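Local coordinates for methyltransferase domain-containing protein (Serratia marcescens, PDB 7CLF) that probably transfers a methyl group from S-adenosyl-L-methionine to a hydroxyl oxygen of its substrate, as a dimeric O-methyltransferase, at residues A171-G176 with D238-G243; G225-G230 with R259-A264. All coordinates share one frame; numbering follows the deposited sequence.

In the fold
Both interactions belong to the Rossmann-like O-methyltransferase domain and both end at S-adenosyl-L-homocysteine. Interaction 1 is buried core: two neighbouring parallel strands joined by a ladder of backbone bonds, with a water and the amino group of the ligand at their C-terminal ends. Interaction 2 is smaller and only partly buried; it ties the loop after strand 220-224 to helix 251-264 through one asparagine amide and a valine-isoleucine contact, and its loop reads the adenine rather than the amino group. Their centres lie about 12 Å apart and they meet in an aliphatic patch, where Ile175 packs on Val227 and Ile261, so that helix and loop cover the same face of the sheet.

Interaction 1. Residues A171-G176 with D238-G243; sequences AFLDIG and DLIHLG. With SAH (S-adenosyl-L-homocysteine), chain D.
Ala171 and Asp238 open the pairing of the two strands: Ala171 N donates a nearly straight bond to Asp238 OD1 (2.9 Å), while its carbonyl accepts from Leu239 N. Phe172 follows, its ring carried alongside Leu239 and His241 because CG stands anti to the backbone N (chi1 167°). Phe172 CD1 rests 3.6 Å from Leu239 CG, and the far edge of the ring receives His241 CB, 3.5 Å from Phe172 CE1. Leu173 bonds through its backbone alone, its N to Leu239 O and its O to His241 N at 3.0 Å. Strand 171-175 is the middle one of the five parallel strands of the Rossmann-like sheet of class I methyltransferases, with 239-243 beside it and 194-199 and 270-275 as their outer neighbours. Asp174, on the same face as Phe172, takes a bond from His241 ND1 to OD1 (2.9 Å); Asp174 OD1 lies close to the plane of the imidazole, whereas ND1 reaches it from above the carboxylate plane, the two planes being 43° apart. Ser177 OG at Asp174 OD2 and Ser274 OG at His241 NE2 engage the other ends of this pair. Ile175 turns to the opposite face, its CD1 against Ile240 CG2 and its CG2 3.7 Å from Leu242 CD1, while its N still bonds to His241 O. There the strands part, and a water bridges the gap, donating to Asp174 OD1 and Ile175 O and accepting from Gly243 N (2.7 Å). Beyond it, Gly176 O and Gly243 O each accept from the ligand amino N at 2.8 Å.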
loop_
_atom_site.group_PDB
_atom_site.type_symbol
_atom_site.label_atom_id
_atom_site.label_comp_id
_atom_site.label_asym_id
_atom_site.label_seq_id
_atom_site.Cartn_x
_atom_site.Cartn_y
_atom_site.Cartn_z
ATOM N N ALA A 171 -40.570 3.223 -18.948
ATOM C CA ALA A 171 -39.568 2.168 -19.013
ATOM C C ALA A 171 -38.192 2.745 -18.706
ATOM O O ALA A 171 -37.868 3.866 -19.113
ATOM C CB ALA A 171 -39.568 1.488 -20.388
ATOM N N PHE A 172 -37.387 1.970 -17.984
ATOM C CA PHE A 172 -36.078 2.410 -17.521
ATOM C C PHE A 172 -35.046 1.351 -17.863
ATOM O O PHE A 172 -35.228 0.176 -17.530
ATOM C CB PHE A 172 -36.097 2.659 -16.009
ATOM C CG PHE A 172 -34.735 2.824 -15.398
ATOM C CD1 PHE A 172 -33.970 3.944 -15.672
ATOM C CD2 PHE A 172 -34.231 1.872 -14.529
ATOM C CE1 PHE A 172 -32.710 4.118 -15.086
ATOM C CE2 PHE A 172 -32.970 2.029 -13.944
ATOM C CZ PHE A 172 -32.218 3.157 -14.212
ATOM N N LEU A 173 -33.963 1.761 -18.508
ATOM C CA LEU A 173 -32.851 0.864 -18.803
ATOM C C LEU A 173 -31.621 1.313 -18.021
ATOM O O LEU A 173 -31.237 2.485 -18.086
ATOM C CB LEU A 173 -32.553 0.842 -20.303
ATOM C CG LEU A 173 -31.322 0.115 -20.847
ATOM C CD1 LEU A 173 -31.478 -1.385 -20.717
ATOM C CD2 LEU A 173 -31.085 0.498 -22.310
ATOM N N ASP A 174 -31.003 0.383 -17.297
ATOM C CA ASP A 174 -29.759 0.645 -16.570
ATOM C C ASP A 174 -28.607 0.006 -17.343
ATOM O O ASP A 174 -28.418 -1.214 -17.287
ATOM C CB ASP A 174 -29.830 0.106 -15.146
ATOM C CG ASP A 174 -28.763 0.717 -14.245
ATOM O OD1 ASP A 174 -28.108 1.672 -14.696
ATOM O OD2 ASP A 174 -28.593 0.260 -13.091
ATOM N N ILE A 175 -27.842 0.825 -18.063
ATOM C CA ILE A 175 -26.716 0.322 -18.849
ATOM C C ILE A 175 -25.522 0.171 -17.920
ATOM O O ILE A 175 -25.113 1.140 -17.276
ATOM C CB ILE A 175 -26.379 1.259 -20.021
ATOM C CG1 ILE A 175 -27.503 1.282 -21.068
ATOM C CG2 ILE A 175 -25.062 0.836 -20.659
ATOM C CD1 ILE A 175 -27.220 2.235 -22.245
ATOM N N GLY A 176 -24.957 -1.033 -17.855
ATOM C CA GLY A 176 -23.840 -1.273 -16.961
ATOM C C GLY A 176 -24.242 -1.339 -15.504
ATOM O O GLY A 176 -23.442 -0.989 -14.626
ATOM N N ASP A 238 -37.605 5.419 -21.975
ATOM C CA ASP A 238 -37.725 6.895 -21.861
ATOM C C ASP A 238 -36.819 7.430 -20.752
ATOM O O ASP A 238 -36.761 8.619 -20.594
ATOM C CB ASP A 238 -39.171 7.362 -21.783
ATOM C CG ASP A 238 -39.859 6.891 -20.529
ATOM O OD1 ASP A 238 -39.945 5.732 -20.366
ATOM O OD2 ASP A 238 -40.315 7.713 -19.784
ATOM N N LEU A 239 -36.240 6.533 -19.959
ATOM C CA LEU A 239 -35.144 6.890 -19.034
ATOM C C LEU A 239 -34.014 5.855 -19.138
ATOM O O LEU A 239 -34.248 4.679 -18.977
ATOM C CB LEU A 239 -35.587 7.110 -17.591
ATOM C CG LEU A 239 -34.407 7.370 -16.661
ATOM C CD1 LEU A 239 -33.649 8.592 -17.103
ATOM C CD2 LEU A 239 -34.816 7.476 -15.218
ATOM N N ILE A 240 -32.822 6.334 -19.416
ATOM C CA ILE A 240 -31.645 5.476 -19.474
ATOM C C ILE A 240 -30.629 6.045 -18.500
ATOM O O ILE A 240 -30.454 7.265 -18.424
ATOM C CB ILE A 240 -31.069 5.395 -20.905
ATOM C CG1 ILE A 240 -32.110 4.788 -21.849
ATOM C CG2 ILE A 240 -29.793 4.571 -20.955
ATOM C CD1 ILE A 240 -31.740 4.912 -23.296
ATOM N N HIS A 241 -29.987 5.163 -17.733
ATOM C CA HIS A 241 -28.975 5.527 -16.757
ATOM C C HIS A 241 -27.692 4.780 -17.065
ATOM O O HIS A 241 -27.711 3.658 -17.580
ATOM C CB HIS A 241 -29.441 5.202 -15.316
ATOM C CG HIS A 241 -28.407 5.419 -14.256
ATOM N ND1 HIS A 241 -27.803 4.377 -13.587
ATOM C CD2 HIS A 241 -27.936 6.556 -13.684
ATOM C CE1 HIS A 241 -26.988 4.861 -12.664
ATOM N NE2 HIS A 241 -27.053 6.182 -12.701
ATOM N N LEU A 242 -26.578 5.430 -16.739
ATOM C CA LEU A 242 -25.238 4.874 -16.868
ATOM C C LEU A 242 -24.494 5.231 -15.589
ATOM O O LEU A 242 -24.127 6.392 -15.392
ATOM C CB LEU A 242 -24.543 5.445 -18.104
ATOM C CG LEU A 242 -23.146 4.937 -18.418
ATOM C CD1 LEU A 242 -23.234 3.494 -18.870
ATOM C CD2 LEU A 242 -22.522 5.817 -19.480
ATOM N N GLY A 243 -24.290 4.256 -14.711
ATOM C CA GLY A 243 -23.671 4.556 -13.432
ATOM C C GLY A 243 -22.245 4.078 -13.274
ATOM O O GLY A 243 -21.961 2.883 -13.337
HETATM N N SAH D . -23.636 0.829 -12.458
HETATM C CA SAH D . -23.064 0.190 -11.274
HETATM C CB SAH D . -21.750 -0.545 -11.595
HETATM C CG SAH D . -20.575 0.239 -12.184
HETATM S SD SAH D . -19.154 -0.847 -12.589
HETATM C C SAH D . -22.860 1.241 -10.190
HETATM O O SAH D . -23.259 2.398 -10.355
HETATM O OXT SAH D . -22.311 0.951 -9.122
HETATM C "C5'" SAH D . -19.290 -0.569 -14.374
HETATM C "C4'" SAH D . -20.165 -1.595 -15.098
HETATM O "O4'" SAH D . -20.203 -1.276 -16.484
HETATM C "C3'" SAH D . -19.592 -2.996 -14.987
HETATM O "O3'" SAH D . -20.541 -3.857 -14.421
HETATM C "C2'" SAH D . -19.304 -3.409 -16.417
HETATM O "O2'" SAH D . -19.631 -4.753 -16.679
HETATM C "C1'" SAH D . -20.145 -2.460 -17.236
HETATM N N9 SAH D . -19.541 -2.216 -18.553
HETATM C C8 SAH D . -18.238 -1.908 -18.840
HETATM N N7 SAH D . -18.108 -1.770 -20.185
HETATM C C5 SAH D . -19.308 -1.995 -20.754
HETATM C C6 SAH D . -19.725 -1.984 -22.078
HETATM N N6 SAH D . -18.854 -1.710 -23.049
HETATM N N1 SAH D . -21.047 -2.259 -22.369
HETATM C C2 SAH D . -21.932 -2.531 -21.351
HETATM N N3 SAH D . -21.509 -2.542 -20.029
HETATM C C4 SAH D . -20.218 -2.276 -19.745
HETATM O O HOH W 1 -25.377 1.809 -14.755
#

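Interaction 2. Residues G225-G230 with R259-A264; sequences GDVISG and RNIYRA. With SAH (S-adenosyl-L-homocysteine), chain D.
Asn260 reaches from helix 251-264 to the loop carbonyls with its side-chain amide. Asn260 ND2 donates to Val227 O at 2.9 Å (N-H...O angle 150°) and makes a second, weak and bent bond to Ile228 O. The first bond comes from a position tilted 29° out of the Val227 carbonyl plane. One amide nitrogen thus serves two successive carbonyls in a short helical turn, whose Gly230 N bonds weakly to Asp226 O. The other end of the amide is occupied as well: Arg263, one helical turn on, brings NH2 to Asn260 OD1 (3.0 Å) from above the carbonyl plane. A bend at chi3 turns the guanidinium back toward Asn260, and Arg263 NH2 lies 3.7 Å from Gly230 CA, which sits at the edge of the guanidinium. Beside this polar link, Val227 CG2 packs across Ile261 CG1 at 3.6 Å, and both side chains also touch Ile175 of the central strand.

The loop follows strand 220-224 of the Rossmann-like sheet and forms the adenine end of the S-adenosyl-L-homocysteine site. Asp226 OD1 accepts from the ligand N6 at 2.9 Å and also from Ile228 N at 2.8 Å, the latter closing an Asx turn; Ser229 N adds a long, weak bond to the same oxygen. The turn therefore holds the carboxylate where it can receive the exocyclic amine. Val227 N in turn donates almost straight (170°) to the ring nitrogen N1, pairing with an acceptor next to the donor taken by Asp226. Val227 CG1 lies over the face of the adenine near N1, and Ile228 CD1 lies off its rim, 3.6 Å from the ligand N6.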
loop_
_atom_site.group_PDB
_atom_site.type_symbol
_atom_site.label_atom_id
_atom_site.label_comp_id
_atom_site.label_asym_id
_atom_site.label_seq_id
_atom_site.Cartn_x
_atom_site.Cartn_y
_atom_site.Cartn_z
ATOM N N GLY A 225 -25.213 -6.722 -24.124
ATOM C CA GLY A 225 -24.879 -5.736 -25.126
ATOM C C GLY A 225 -23.491 -5.182 -24.927
ATOM O O GLY A 225 -22.700 -5.687 -24.123
ATOM N N ASP A 226 -23.204 -4.136 -25.696
ATOM C CA ASP A 226 -21.936 -3.422 -25.614
ATOM C C ASP A 226 -22.228 -1.984 -26.007
ATOM O O ASP A 226 -22.608 -1.720 -27.152
ATOM C CB ASP A 226 -20.886 -4.058 -26.524
ATOM C CG ASP A 226 -19.531 -3.387 -26.422
ATOM O OD1 ASP A 226 -19.416 -2.280 -25.838
ATOM O OD2 ASP A 226 -18.572 -3.981 -26.942
ATOM N N VAL A 227 -22.062 -1.062 -25.056
ATOM C CA VAL A 227 -22.396 0.334 -25.310
ATOM C C VAL A 227 -21.342 1.010 -26.177
ATOM O O VAL A 227 -21.612 2.059 -26.774
ATOM C CB VAL A 227 -22.600 1.074 -23.970
ATOM C CG1 VAL A 227 -21.303 1.138 -23.184
ATOM C CG2 VAL A 227 -23.171 2.467 -24.189
ATOM N N ILE A 228 -20.149 0.425 -26.279
ATOM C CA ILE A 228 -19.113 1.010 -27.119
ATOM C C ILE A 228 -19.301 0.601 -28.576
ATOM O O ILE A 228 -19.049 1.393 -29.486
ATOM C CB ILE A 228 -17.717 0.621 -26.606
ATOM C CG1 ILE A 228 -17.523 1.078 -25.164
ATOM C CG2 ILE A 228 -16.638 1.241 -27.479
ATOM C CD1 ILE A 228 -16.331 0.444 -24.537
ATOM N N SER A 229 -19.731 -0.635 -28.814
ATOM C CA SER A 229 -19.923 -1.142 -30.193
ATOM C C SER A 229 -21.286 -0.743 -30.762
ATOM O O SER A 229 -21.462 -0.871 -31.955
ATOM C CB SER A 229 -19.756 -2.620 -30.245
ATOM O OG SER A 229 -20.866 -3.260 -29.674
ATOM N N GLY A 230 -22.218 -0.301 -29.929
ATOM C CA GLY A 230 -23.551 0.071 -30.433
ATOM C C GLY A 230 -24.567 -1.041 -30.256
ATOM O O GLY A 230 -25.713 -0.878 -30.596
ATOM N N ARG A 259 -22.547 8.877 -27.783
ATOM C CA ARG A 259 -23.205 9.031 -29.078
ATOM C C ARG A 259 -24.051 7.809 -29.416
ATOM O O ARG A 259 -25.158 7.943 -29.951
ATOM C CB ARG A 259 -22.160 9.293 -30.169
ATOM C CG ARG A 259 -21.544 10.687 -30.128
ATOM C CD ARG A 259 -20.728 10.985 -31.401
ATOM N NE ARG A 259 -19.282 11.001 -31.163
ATOM C CZ ARG A 259 -18.536 12.106 -31.107
ATOM N NH1 ARG A 259 -19.090 13.306 -31.272
ATOM N NH2 ARG A 259 -17.234 12.010 -30.874
ATOM N N ASN A 260 -23.551 6.612 -29.100
ATOM C CA ASN A 260 -24.343 5.398 -29.277
ATOM C C ASN A 260 -25.630 5.454 -28.464
ATOM O O ASN A 260 -26.712 5.125 -28.965
ATOM C CB ASN A 260 -23.528 4.176 -28.865
ATOM C CG ASN A 260 -22.504 3.792 -29.885
ATOM O OD1 ASN A 260 -22.707 3.967 -31.080
ATOM N ND2 ASN A 260 -21.397 3.242 -29.424
ATOM N N ILE A 261 -25.523 5.834 -27.190
ATOM C CA ILE A 261 -26.699 5.914 -26.328
ATOM C C ILE A 261 -27.706 6.895 -26.910
ATOM O O ILE A 261 -28.894 6.575 -27.069
ATOM C CB ILE A 261 -26.284 6.306 -24.895
ATOM C CG1 ILE A 261 -25.611 5.131 -24.183
ATOM C CG2 ILE A 261 -27.473 6.820 -24.091
ATOM C CD1 ILE A 261 -24.897 5.528 -22.894
ATOM N N TYR A 262 -27.241 8.108 -27.235
ATOM C CA TYR A 262 -28.102 9.107 -27.860
ATOM C C TYR A 262 -28.813 8.539 -29.084
ATOM O O TYR A 262 -30.021 8.725 -29.258
ATOM C CB TYR A 262 -27.284 10.345 -28.250
ATOM C CG TYR A 262 -28.129 11.472 -28.811
ATOM C CD1 TYR A 262 -28.685 12.424 -27.969
ATOM C CD2 TYR A 262 -28.383 11.574 -30.182
ATOM C CE1 TYR A 262 -29.475 13.452 -28.468
ATOM C CE2 TYR A 262 -29.178 12.602 -30.694
ATOM C CZ TYR A 262 -29.718 13.542 -29.825
ATOM O OH TYR A 262 -30.503 14.576 -30.297
ATOM N N ARG A 263 -28.072 7.839 -29.945
ATOM C CA ARG A 263 -28.651 7.327 -31.184
ATOM C C ARG A 263 -29.746 6.301 -30.903
ATOM O O ARG A 263 -30.782 6.287 -31.579
ATOM C CB ARG A 263 -27.545 6.730 -32.059
ATOM C CG ARG A 263 -28.013 5.956 -33.282
ATOM C CD ARG A 263 -26.817 5.422 -34.065
ATOM N NE ARG A 263 -25.961 4.578 -33.233
ATOM C CZ ARG A 263 -25.581 3.344 -33.554
ATOM N NH1 ARG A 263 -25.972 2.803 -34.703
ATOM N NH2 ARG A 263 -24.810 2.651 -32.722
ATOM N N ALA A 264 -29.545 5.449 -29.896
ATOM C CA ALA A 264 -30.514 4.411 -29.576
ATOM C C ALA A 264 -31.705 4.932 -28.784
ATOM O O ALA A 264 -32.739 4.257 -28.733
ATOM C CB ALA A 264 -29.839 3.284 -28.795
HETATM N N SAH D . -23.636 0.829 -12.458
HETATM C CA SAH D . -23.064 0.190 -11.274
HETATM C CB SAH D . -21.750 -0.545 -11.595
HETATM C CG SAH D . -20.575 0.239 -12.184
HETATM S SD SAH D . -19.154 -0.847 -12.589
HETATM C C SAH D . -22.860 1.241 -10.190
HETATM O O SAH D . -23.259 2.398 -10.355
HETATM O OXT SAH D . -22.311 0.951 -9.122
HETATM C "C5'" SAH D . -19.290 -0.569 -14.374
HETATM C "C4'" SAH D . -20.165 -1.595 -15.098
HETATM O "O4'" SAH D . -20.203 -1.276 -16.484
HETATM C "C3'" SAH D . -19.592 -2.996 -14.987
HETATM O "O3'" SAH D . -20.541 -3.857 -14.421
HETATM C "C2'" SAH D . -19.304 -3.409 -16.417
HETATM O "O2'" SAH D . -19.631 -4.753 -16.679
HETATM C "C1'" SAH D . -20.145 -2.460 -17.236
HETATM N N9 SAH D . -19.541 -2.216 -18.553
HETATM C C8 SAH D . -18.238 -1.908 -18.840
HETATM N N7 SAH D . -18.108 -1.770 -20.185
HETATM C C5 SAH D . -19.308 -1.995 -20.754
HETATM C C6 SAH D . -19.725 -1.984 -22.078
HETATM N N6 SAH D . -18.854 -1.710 -23.049
HETATM N N1 SAH D . -21.047 -2.259 -22.369
HETATM C C2 SAH D . -21.932 -2.531 -21.351
HETATM N N3 SAH D . -21.509 -2.542 -20.029
HETATM C C4 SAH D . -20.218 -2.276 -19.745
#